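PDB 3EAA: EvpC from Edwardsiella tarda, which probably assembles into hexameric rings as an Hcp-family component of the type VI secretion system, and is itself secreted through that machinery. Local coordinates for residues V107-C112 against T125-Y130; D19-W24 against E84-T89. One frame throughout, in Å; residues are numbered along the deposited sequence.

Contact 2 comes first along the chain: the loop 19-24 folds against strand 80-88, and both its segments precede those of contact 1, where strands 105-113 and 123-129 pair as a hairpin. The two lie in different sheets. Contact 2 covers part of the seven-stranded antiparallel sheet, whereas contact 1 forms one side of the four-stranded one; their centres are 20 Å apart and their nearest atoms about 7 Å, without touching. Both belong to the Hcp family fold, a beta barrel. Their roles differ: the hairpin edge meets a neighbouring subunit of the six-chain assembly, while the loop of contact 2 packs within its own chain.

Contact 1: V107-C112 against T125-Y130; sequences VSSYQC and TIDFAY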
ATOM      1  N   VAL A 107     -21.343   6.178  21.134  1.00 15.98           N
ATOM      2  CA  VAL A 107     -20.066   6.442  20.484  1.00 23.43           C
ATOM      3  C   VAL A 107     -19.090   5.322  20.846  1.00 22.72           C
ATOM      4  O   VAL A 107     -18.721   5.165  22.009  1.00 23.34           O
ATOM      5  CB  VAL A 107     -19.459   7.801  20.900  1.00 17.29           C
ATOM      6  CG1 VAL A 107     -18.098   7.970  20.253  1.00 18.51           C
ATOM      7  CG2 VAL A 107     -20.379   8.952  20.529  1.00  6.65           C
ATOM      8  N   SER A 108     -18.683   4.538  19.854  1.00 18.99           N
ATOM      9  CA  SER A 108     -17.812   3.394  20.107  1.00 15.73           C
ATOM     10  C   SER A 108     -16.348   3.799  20.026  1.00 15.03           C
ATOM     11  O   SER A 108     -15.471   3.148  20.586  1.00 17.24           O
ATOM     12  CB  SER A 108     -18.104   2.261  19.119  1.00 17.92           C
ATOM     13  OG  SER A 108     -18.174   2.743  17.784  1.00 18.59           O
ATOM     14  N   SER A 109     -16.084   4.882  19.316  1.00 14.48           N
ATOM     15  CA  SER A 109     -14.740   5.409  19.241  1.00 12.68           C
ATOM     16  C   SER A 109     -14.777   6.860  18.820  1.00 18.80           C
ATOM     17  O   SER A 109     -15.656   7.307  18.081  1.00 17.04           O
ATOM     18  CB  SER A 109     -13.884   4.615  18.262  1.00 10.90           C
ATOM     19  OG  SER A 109     -13.971   5.159  16.956  1.00 14.08           O
ATOM     20  N   TYR A 110     -13.814   7.596  19.335  1.00 13.56           N
ATOM     21  CA  TYR A 110     -13.622   8.960  18.952  1.00 11.80           C
ATOM     22  C   TYR A 110     -12.146   9.070  18.659  1.00 15.49           C
ATOM     23  O   TYR A 110     -11.316   8.617  19.449  1.00 14.96           O
ATOM     24  CB  TYR A 110     -13.989   9.881  20.103  1.00 11.26           C
ATOM     25  CG  TYR A 110     -13.460  11.278  19.917  1.00 13.00           C
ATOM     26  CD1 TYR A 110     -14.265  12.275  19.391  1.00 14.38           C
ATOM     27  CD2 TYR A 110     -12.150  11.595  20.237  1.00  9.42           C
ATOM     28  CE1 TYR A 110     -13.787  13.545  19.207  1.00 10.94           C
ATOM     29  CE2 TYR A 110     -11.668  12.855  20.047  1.00 11.61           C
ATOM     30  CZ  TYR A 110     -12.490  13.830  19.536  1.00 10.90           C
ATOM     31  OH  TYR A 110     -12.013  15.102  19.340  1.00 13.26           O
ATOM     32  N   GLN A 111     -11.812   9.642  17.512  1.00 12.05           N
ATOM     33  CA  GLN A 111     -10.412   9.865  17.178  1.00 16.87           C
ATOM     34  C   GLN A 111     -10.203  11.323  16.856  1.00 14.02           C
ATOM     35  O   GLN A 111     -11.121  11.996  16.376  1.00 12.67           O
ATOM     36  CB  GLN A 111      -9.968   9.000  15.994  1.00 21.35           C
ATOM     37  CG  GLN A 111      -9.839   7.520  16.292  1.00 17.24           C
ATOM     38  CD  GLN A 111      -8.507   7.162  16.911  1.00 30.49           C
ATOM     39  OE1 GLN A 111      -7.477   7.756  16.586  1.00 53.66           O
ATOM     40  NE2 GLN A 111      -8.517   6.184  17.812  1.00 35.79           N
ATOM     41  N   CYS A 112      -8.994  11.799  17.123  1.00 11.85           N
ATOM     42  CA  CYS A 112      -8.661  13.189  16.884  1.00 18.24           C
ATOM     43  C   CYS A 112      -7.308  13.302  16.218  1.00 16.62           C
ATOM     44  O   CYS A 112      -6.465  12.432  16.393  1.00 24.69           O
ATOM     45  CB  CYS A 112      -8.673  13.981  18.186  1.00 19.09           C
ATOM     46  SG  CYS A 112      -8.818  15.745  17.858  1.00 30.08           S
ATOM     47  N   THR A 125     -12.786  11.719  13.634  1.00 22.08           N
ATOM     48  CA  THR A 125     -13.525  10.612  13.045  1.00 19.04           C
ATOM     49  C   THR A 125     -14.249   9.832  14.125  1.00 12.19           C
ATOM     50  O   THR A 125     -13.625   9.308  15.039  1.00 15.44           O
ATOM     51  CB  THR A 125     -12.595   9.662  12.307  1.00 21.98           C
ATOM     52  OG1 THR A 125     -11.785  10.414  11.394  1.00 53.54           O
ATOM     53  CG2 THR A 125     -13.401   8.601  11.551  1.00 15.69           C
ATOM     54  N   ILE A 126     -15.568   9.756  14.011  1.00  8.90           N
ATOM     55  CA  ILE A 126     -16.382   9.130  15.044  1.00 12.06           C
ATOM     56  C   ILE A 126     -17.137   7.884  14.579  1.00 19.54           C
ATOM     57  O   ILE A 126     -17.784   7.876  13.526  1.00 17.50           O
ATOM     58  CB  ILE A 126     -17.415  10.107  15.632  1.00 11.32           C
ATOM     59  CG1 ILE A 126     -16.754  11.407  16.067  1.00 10.71           C
ATOM     60  CG2 ILE A 126     -18.125   9.466  16.805  1.00 22.03           C
ATOM     61  CD1 ILE A 126     -16.712  12.435  14.990  1.00 21.61           C
ATOM     62  N   ASP A 127     -17.066   6.834  15.388  1.00 16.54           N
ATOM     63  CA  ASP A 127     -17.805   5.619  15.110  1.00 15.43           C
ATOM     64  C   ASP A 127     -19.004   5.502  16.039  1.00 20.24           C
ATOM     65  O   ASP A 127     -18.871   5.516  17.263  1.00 21.38           O
ATOM     66  CB  ASP A 127     -16.898   4.389  15.206  1.00 16.13           C
ATOM     67  CG  ASP A 127     -16.018   4.215  13.972  1.00 20.83           C
ATOM     68  OD1 ASP A 127     -15.930   5.163  13.164  1.00 24.30           O
ATOM     69  OD2 ASP A 127     -15.429   3.125  13.795  1.00 32.95           O
ATOM     70  N   PHE A 128     -20.177   5.395  15.429  1.00 23.38           N
ATOM     71  CA  PHE A 128     -21.432   5.330  16.146  1.00 14.95           C
ATOM     72  C   PHE A 128     -22.025   3.932  16.104  1.00 22.21           C
ATOM     73  O   PHE A 128     -22.496   3.478  15.059  1.00 21.57           O
ATOM     74  CB  PHE A 128     -22.418   6.301  15.526  1.00 12.55           C
ATOM     75  CG  PHE A 128     -22.143   7.731  15.851  1.00 14.21           C
ATOM     76  CD1 PHE A 128     -21.648   8.580  14.892  1.00 14.17           C
ATOM     77  CD2 PHE A 128     -22.405   8.232  17.111  1.00 16.08           C
ATOM     78  CE1 PHE A 128     -21.409   9.903  15.182  1.00 16.79           C
ATOM     79  CE2 PHE A 128     -22.174   9.550  17.403  1.00 13.07           C
ATOM     80  CZ  PHE A 128     -21.674  10.392  16.439  1.00  8.67           C
ATOM     81  N   ALA A 129     -21.987   3.244  17.243  1.00 18.78           N
ATOM     82  CA  ALA A 129     -22.672   1.962  17.376  1.00 19.49           C
ATOM     83  C   ALA A 129     -24.158   2.181  17.702  1.00 16.24           C
ATOM     84  O   ALA A 129     -24.519   3.193  18.300  1.00 12.83           O
ATOM     85  CB  ALA A 129     -22.001   1.120  18.433  1.00 13.20           C
ATOM     86  N   TYR A 130     -25.012   1.240  17.304  1.00 13.76           N
ATOM     87  CA  TYR A 130     -26.463   1.418  17.433  1.00 18.16           C
ATOM     88  C   TYR A 130     -27.245   0.108  17.589  1.00 20.58           C
ATOM     89  O   TYR A 130     -26.664  -0.972  17.653  1.00 24.54           O
ATOM     90  CB  TYR A 130     -27.013   2.232  16.248  1.00 19.49           C
ATOM     91  CG  TYR A 130     -26.631   1.707  14.872  1.00 17.34           C
ATOM     92  CD1 TYR A 130     -25.320   1.781  14.408  1.00 16.91           C
ATOM     93  CD2 TYR A 130     -27.589   1.154  14.034  1.00 18.02           C
ATOM     94  CE1 TYR A 130     -24.981   1.308  13.159  1.00 19.23           C
ATOM     95  CE2 TYR A 130     -27.256   0.680  12.782  1.00 16.56           C
ATOM     96  CZ  TYR A 130     -25.954   0.759  12.353  1.00 21.16           C
ATOM     97  OH  TYR A 130     -25.633   0.281  11.103  1.00 21.72           O
TER
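Gln111 and Thr125 pair by two backbone hydrogen bonds across the antiparallel strands, Gln111 N reaching Thr125 O at 3.1 Å and Thr125 N reaching Gln111 O at 3.2 Å. Further along, Ser108 N donates to Asp127 O at 2.8 Å, and Asp127 N donates to Ser109 O at 3.1 Å with an N-H...O angle of 166°. Two serines thus face one aspartate, which is a classic beta bulge. A small polar side chain suits the extra residue of the bulge: Ser108 OG sits between its own backbone N and carbonyl carbon (chi1 48°), which brings it onto Asp127 O. That carbonyl is then gripped by the Ser108 amide and, weakly, by the Ser108 OG hydroxyl at 2.9 Å.

The hairpin is one side of a four-stranded sheet in the Hcp barrel, with strand 52-62 along the other flank of 123-129. Tyr110, Gln111 and Cys112 pair with a strand of a neighbouring subunit, so the sheet continues across the interface.

Apolar packing occupies the face bearing Val107, Tyr110, Ile126 and Phe128, where helix 67-76 covers Val107 and Tyr110. The branches of Val107 divide the work: CG1 meets Ile126 CG2 at 3.8 Å, while CG2 lies beside Phe128 CE2 at 3.7 Å. Beta-branched side chains suit such extended strands, and Ile126 CG2 also rests over one face of the Phe128 ring, toward its rim.

Polar residues take the other face. Ser109 OG lies against Asp127 CB at 3.5 Å, but the carboxylate is engaged through OD1 in a salt bridge to Arg58, which probably balances its charge on this partly exposed surface.

Contact 2: D19-W24 against E84-T89; sequences DKHKKW and ELEICT
Trp24 points the six-membered end of its indole at strand 84-88, touching both backbone and side chains. Its CZ3 atom approaches Glu84 O obliquely at 3.6 Å, and its CH2 meets Glu86 OE1, also obliquely, at 3.5 Å, the carboxylate plane turned 73° from the ring. A broad aromatic suits this place because its bulk spans two residues of the strand.

The sulfur-aromatic contact is made by Cys88, whose SG lies 4.0 Å from the centroid of the His21 ring, in an oblique approach. CG of His21 lies anti to the carbonyl carbon (chi1 -55°), which sets the imidazole between the sulfur and the indole; there His21 ND1 sits 3.5 Å above the centre of the Trp24 ring system. His21 also stacks on Tyr6 of the adjoining strand 4-9.

Backbone geometry brings the two rings together. Trp24 N donates a hydrogen bond to His21 O, closing a type II turn in which Lys23 has positive phi. Alternation along the strand directs Glu84, Glu86 and Cys88 to the loop and Leu85 and Ile87 to the opposite face. The result is a loop between strands 4-9 and 25-27 folded back over one face of the antiparallel sheet of the Hcp barrel.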
ATOM      1  N   ASP A  19     -30.960  27.119   7.965  1.00 22.21           N
ATOM      2  CA  ASP A  19     -32.316  27.138   8.479  1.00 35.70           C
ATOM      3  C   ASP A  19     -32.801  25.787   9.000  1.00 25.81           C
ATOM      4  O   ASP A  19     -33.139  25.656  10.168  1.00 28.51           O
ATOM      5  CB  ASP A  19     -33.255  27.670   7.399  1.00 55.65           C
ATOM      6  CG  ASP A  19     -32.931  29.099   7.014  1.00 55.00           C
ATOM      7  OD1 ASP A  19     -32.682  29.901   7.937  1.00 60.33           O
ATOM      8  OD2 ASP A  19     -32.929  29.425   5.804  1.00 55.28           O
ATOM      9  N   LYS A  20     -32.826  24.782   8.137  1.00 31.68           N
ATOM     10  CA  LYS A  20     -33.417  23.490   8.493  1.00 32.11           C
ATOM     11  C   LYS A  20     -32.586  22.640   9.469  1.00 25.73           C
ATOM     12  O   LYS A  20     -33.065  21.625   9.972  1.00 18.54           O
ATOM     13  CB  LYS A  20     -33.752  22.691   7.226  1.00 25.85           C
ATOM     14  N   HIS A  21     -31.352  23.050   9.747  1.00 25.34           N
ATOM     15  CA  HIS A  21     -30.488  22.254  10.619  1.00 29.27           C
ATOM     16  C   HIS A  21     -29.746  23.088  11.664  1.00 25.80           C
ATOM     17  O   HIS A  21     -28.519  23.035  11.768  1.00 22.50           O
ATOM     18  CB  HIS A  21     -29.503  21.430   9.786  1.00 27.60           C
ATOM     19  CG  HIS A  21     -30.163  20.558   8.772  1.00 28.64           C
ATOM     20  ND1 HIS A  21     -30.405  19.211   8.987  1.00 29.94           N
ATOM     21  CD2 HIS A  21     -30.657  20.828   7.542  1.00 29.21           C
ATOM     22  CE1 HIS A  21     -31.005  18.701   7.937  1.00 27.55           C
ATOM     23  NE2 HIS A  21     -31.174  19.660   7.036  1.00 28.86           N
ATOM     24  N   LYS A  22     -30.504  23.840  12.451  1.00 25.63           N
ATOM     25  CA  LYS A  22     -29.920  24.761  13.411  1.00 39.99           C
ATOM     26  C   LYS A  22     -29.233  24.029  14.567  1.00 37.98           C
ATOM     27  O   LYS A  22     -29.836  23.168  15.215  1.00 40.23           O
ATOM     28  CB  LYS A  22     -30.984  25.733  13.925  1.00 46.56           C
ATOM     29  CG  LYS A  22     -31.566  26.635  12.838  1.00 49.53           C
ATOM     30  CD  LYS A  22     -32.816  27.371  13.324  1.00 66.92           C
ATOM     31  CE  LYS A  22     -33.467  28.177  12.201  1.00 71.98           C
ATOM     32  NZ  LYS A  22     -34.526  29.107  12.694  1.00 79.14           N
ATOM     33  N   LYS A  23     -27.968  24.375  14.804  1.00 21.76           N
ATOM     34  CA  LYS A  23     -27.167  23.769  15.869  1.00 27.24           C
ATOM     35  C   LYS A  23     -26.911  22.263  15.678  1.00 32.39           C
ATOM     36  O   LYS A  23     -26.370  21.593  16.563  1.00 23.87           O
ATOM     37  CB  LYS A  23     -27.781  24.061  17.244  1.00 36.07           C
ATOM     38  CG  LYS A  23     -27.592  25.504  17.706  1.00 37.48           C
ATOM     39  CD  LYS A  23     -28.551  25.900  18.835  1.00 55.76           C
ATOM     40  CE  LYS A  23     -27.900  25.819  20.215  1.00 57.02           C
ATOM     41  NZ  LYS A  23     -28.617  26.653  21.228  1.00 26.50           N
ATOM     42  N   TRP A  24     -27.295  21.737  14.519  1.00 32.89           N
ATOM     43  CA  TRP A  24     -26.940  20.378  14.149  1.00 23.66           C
ATOM     44  C   TRP A  24     -25.438  20.289  13.999  1.00 25.01           C
ATOM     45  O   TRP A  24     -24.762  21.311  13.950  1.00 28.82           O
ATOM     46  CB  TRP A  24     -27.564  20.028  12.808  1.00 30.33           C
ATOM     47  CG  TRP A  24     -28.974  19.611  12.888  1.00 31.83           C
ATOM     48  CD1 TRP A  24     -30.003  20.311  13.436  1.00 31.37           C
ATOM     49  CD2 TRP A  24     -29.532  18.397  12.379  1.00 36.74           C
ATOM     50  NE1 TRP A  24     -31.170  19.602  13.310  1.00 39.29           N
ATOM     51  CE2 TRP A  24     -30.909  18.425  12.665  1.00 27.38           C
ATOM     52  CE3 TRP A  24     -28.997  17.286  11.716  1.00 33.64           C
ATOM     53  CZ2 TRP A  24     -31.763  17.385  12.308  1.00 22.25           C
ATOM     54  CZ3 TRP A  24     -29.849  16.254  11.362  1.00 24.55           C
ATOM     55  CH2 TRP A  24     -31.215  16.313  11.659  1.00 26.79           C
ATOM     56  N   GLU A  84     -29.987  11.021  14.098  1.00 16.29           N
ATOM     57  CA  GLU A  84     -30.570  11.259  12.792  1.00 15.81           C
ATOM     58  C   GLU A  84     -29.521  11.734  11.810  1.00 15.28           C
ATOM     59  O   GLU A  84     -28.934  12.785  11.985  1.00 22.23           O
ATOM     60  CB  GLU A  84     -31.667  12.318  12.874  1.00 19.83           C
ATOM     61  CG  GLU A  84     -32.940  11.866  13.561  1.00 26.93           C
ATOM     62  CD  GLU A  84     -33.797  13.042  14.015  1.00 44.22           C
ATOM     63  OE1 GLU A  84     -34.180  13.885  13.172  1.00 29.08           O
ATOM     64  OE2 GLU A  84     -34.090  13.123  15.224  1.00 52.50           O
ATOM     65  N   LEU A  85     -29.293  10.966  10.760  1.00 17.03           N
ATOM     66  CA  LEU A  85     -28.429  11.435   9.689  1.00 19.38           C
ATOM     67  C   LEU A  85     -29.254  11.999   8.531  1.00 25.97           C
ATOM     68  O   LEU A  85     -30.341  11.493   8.209  1.00 24.76           O
ATOM     69  CB  LEU A  85     -27.502  10.322   9.199  1.00 19.64           C
ATOM     70  CG  LEU A  85     -26.259  10.864   8.491  1.00 19.13           C
ATOM     71  CD1 LEU A  85     -25.072   9.941   8.689  1.00 18.85           C
ATOM     72  CD2 LEU A  85     -26.536  11.107   7.013  1.00 23.31           C
ATOM     73  N   GLU A  86     -28.734  13.050   7.908  1.00 17.41           N
ATOM     74  CA  GLU A  86     -29.489  13.755   6.891  1.00 22.59           C
ATOM     75  C   GLU A  86     -28.595  14.394   5.827  1.00 26.84           C
ATOM     76  O   GLU A  86     -27.788  15.276   6.124  1.00 20.64           O
ATOM     77  CB  GLU A  86     -30.355  14.812   7.560  1.00 20.76           C
ATOM     78  CG  GLU A  86     -31.614  15.149   6.823  1.00 22.46           C
ATOM     79  CD  GLU A  86     -32.635  15.831   7.718  1.00 27.79           C
ATOM     80  OE1 GLU A  86     -32.923  15.293   8.812  1.00 30.69           O
ATOM     81  OE2 GLU A  86     -33.154  16.899   7.324  1.00 25.80           O
ATOM     82  N   ILE A  87     -28.747  13.943   4.588  1.00 19.11           N
ATOM     83  CA  ILE A  87     -28.012  14.517   3.482  1.00 13.51           C
ATOM     84  C   ILE A  87     -28.976  15.350   2.652  1.00 24.53           C
ATOM     85  O   ILE A  87     -30.037  14.879   2.246  1.00 22.71           O
ATOM     86  CB  ILE A  87     -27.347  13.437   2.616  1.00 13.97           C
ATOM     87  CG1 ILE A  87     -26.762  12.326   3.479  1.00 12.74           C
ATOM     88  CG2 ILE A  87     -26.242  14.039   1.767  1.00 30.24           C
ATOM     89  CD1 ILE A  87     -27.748  11.239   3.827  1.00 32.98           C
ATOM     90  N   CYS A  88     -28.603  16.601   2.410  1.00 26.50           N
ATOM     91  CA  CYS A  88     -29.507  17.565   1.795  1.00 31.39           C
ATOM     92  C   CYS A  88     -28.916  18.158   0.527  1.00 30.97           C
ATOM     93  O   CYS A  88     -27.744  18.503   0.490  1.00 29.10           O
ATOM     94  CB  CYS A  88     -29.820  18.697   2.778  1.00 32.05           C
ATOM     95  SG  CYS A  88     -30.351  18.166   4.426  1.00 42.59           S
ATOM     96  N   THR A  89     -29.751  18.297  -0.497  1.00 30.05           N
ATOM     97  CA  THR A  89     -29.320  18.777  -1.801  1.00 26.80           C
ATOM     98  C   THR A  89     -28.793  20.203  -1.774  1.00 28.03           C
ATOM     99  O   THR A  89     -29.368  21.073  -1.141  1.00 37.75           O
ATOM    100  CB  THR A  89     -30.475  18.733  -2.789  1.00 34.26           C
ATOM    101  OG1 THR A  89     -31.546  19.542  -2.285  1.00 36.65           O
ATOM    102  CG2 THR A  89     -30.954  17.296  -2.973  1.00 28.55           C
TER